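Local coordinates for protein esterase (uncultured bacterium FLS12, PDB 4RGY) that acts as a low-temperature-active alkaline esterase of the alpha/beta-hydrolase fold, probably with a serine nucleophile, at residues A172-R175 / N176-G179. Numbering follows the deposited sequence.
Sequences AEQR and NIFG
The last two turns of helix 170-178, a short helix on the periphery of the alpha/beta-hydrolase fold, are closed by four successive i to i+4 backbone bonds from Asn176, Ile177, Phe178 and Gly179 back to Ala172, Glu173, Gln174 and Arg175. The third, Phe178 N to Gln174 O, measures 2.8 Å and is the straightest of the four. The last, Gly179 N to Arg175 O, is equally short but bends to 140°, as the chain leaves the helix at Gly179 with the positive phi that glycine accommodates readily.

On one side of the helix Gln174 and Phe178 run alongside each other. The Gln174 chain bends at chi2 (-61°) and brings its amide to the rim of the ring: NE2 lies 3.3 Å from Phe178 CE2, at the edge and near the ring plane, with amide and ring planes 53° apart. One ring face is occupied by Ile177 CG2, 3.5 Å above the centre, a CH-pi type packing between sequence neighbours. The other branch of Ile177 reaches back along the helix, its CD1 lying 3.9 Å from Gln174 OE1 and 4.1 Å from Glu173 CG. His189 meets Phe178 edge-to-face, and Thr87 touches both Ile177 and Phe178.

The extended Glu173 side chain carries OE1 out to a salt bridge with Arg83. Asn176 sits at the subunit interface, where its OD1 is hydrogen-bonded to His91 ND1 of the second subunit. Because NE2 of Gln174 meets the Phe178 ring at its edge and not over a face, their meeting is van der Waals contact and not an N-H to pi bond; directional bonding within these turns therefore comes from the backbone, while Glu173 and Asn176 spend their polar ends on tying the helix to its own chain and to the partner subunit.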
loop_
_atom_site.group_PDB
_atom_site.type_symbol
_atom_site.label_atom_id
_atom_site.label_comp_id
_atom_site.label_asym_id
_atom_site.label_seq_id
_atom_site.Cartn_x
_atom_site.Cartn_y
_atom_site.Cartn_z
ATOM N N ALA A 172 -17.781 7.322 28.468
ATOM C CA ALA A 172 -18.784 7.002 27.460
ATOM C C ALA A 172 -18.265 5.941 26.490
ATOM O O ALA A 172 -19.013 5.042 26.093
ATOM C CB ALA A 172 -19.222 8.254 26.709
ATOM N N GLU A 173 -16.989 6.032 26.125
ATOM C CA GLU A 173 -16.401 5.052 25.217
ATOM C C GLU A 173 -16.336 3.674 25.868
ATOM O O GLU A 173 -16.626 2.665 25.224
ATOM C CB GLU A 173 -15.014 5.488 24.743
ATOM C CG GLU A 173 -14.346 4.464 23.822
ATOM C CD GLU A 173 -13.085 4.990 23.163
ATOM O OE1 GLU A 173 -12.208 5.513 23.881
ATOM O OE2 GLU A 173 -12.964 4.873 21.928
ATOM N N GLN A 174 -15.967 3.629 27.146
ATOM C CA GLN A 174 -15.945 2.358 27.858
ATOM C C GLN A 174 -17.341 1.733 27.896
ATOM O O GLN A 174 -17.492 0.517 27.760
ATOM C CB GLN A 174 -15.367 2.537 29.266
ATOM C CG GLN A 174 -13.882 2.916 29.267
ATOM C CD GLN A 174 -13.014 1.861 28.607
ATOM O OE1 GLN A 174 -12.361 2.111 27.585
ATOM N NE2 GLN A 174 -12.996 0.670 29.188
ATOM N N ARG A 175 -18.366 2.569 28.053
ATOM C CA ARG A 175 -19.742 2.084 27.997
ATOM C C ARG A 175 -20.120 1.571 26.609
ATOM O O ARG A 175 -20.808 0.558 26.487
ATOM C CB ARG A 175 -20.726 3.154 28.475
ATOM C CG ARG A 175 -20.569 3.462 29.956
ATOM C CD ARG A 175 -21.739 4.266 30.499
ATOM N NE ARG A 175 -21.649 4.377 31.953
ATOM C CZ ARG A 175 -21.441 5.514 32.607
ATOM N NH1 ARG A 175 -21.327 6.655 31.943
ATOM N NH2 ARG A 175 -21.367 5.512 33.930
ATOM N N ASN A 176 -19.645 2.238 25.565
ATOM C CA ASN A 176 -19.875 1.745 24.207
ATOM C C ASN A 176 -19.237 0.379 23.995
ATOM O O ASN A 176 -19.804 -0.492 23.335
ATOM C CB ASN A 176 -19.323 2.715 23.167
ATOM C CG ASN A 176 -20.035 4.051 23.174
ATOM O OD1 ASN A 176 -21.148 4.176 23.677
ATOM N ND2 ASN A 176 -19.382 5.062 22.609
ATOM N N ILE A 177 -18.053 0.193 24.564
ATOM C CA ILE A 177 -17.358 -1.080 24.442
ATOM C C ILE A 177 -18.009 -2.169 25.293
ATOM O O ILE A 177 -18.391 -3.225 24.780
ATOM C CB ILE A 177 -15.878 -0.943 24.842
ATOM C CG1 ILE A 177 -15.147 -0.023 23.857
ATOM C CG2 ILE A 177 -15.214 -2.318 24.886
ATOM C CD1 ILE A 177 -13.813 0.470 24.367
ATOM N N PHE A 178 -18.174 -1.893 26.586
ATOM C CA PHE A 178 -18.518 -2.929 27.557
ATOM C C PHE A 178 -19.955 -2.943 28.039
ATOM O O PHE A 178 -20.374 -3.914 28.672
ATOM C CB PHE A 178 -17.602 -2.828 28.780
ATOM C CG PHE A 178 -16.165 -3.121 28.479
ATOM C CD1 PHE A 178 -15.773 -4.405 28.134
ATOM C CD2 PHE A 178 -15.204 -2.119 28.544
ATOM C CE1 PHE A 178 -14.454 -4.694 27.849
ATOM C CE2 PHE A 178 -13.881 -2.395 28.259
ATOM C CZ PHE A 178 -13.505 -3.694 27.915
ATOM N N GLY A 179 -20.704 -1.880 27.762
ATOM C CA GLY A 179 -22.070 -1.776 28.257
ATOM C C GLY A 179 -22.146 -1.300 29.694
ATOM O O GLY A 179 -21.645 -0.226 30.025
#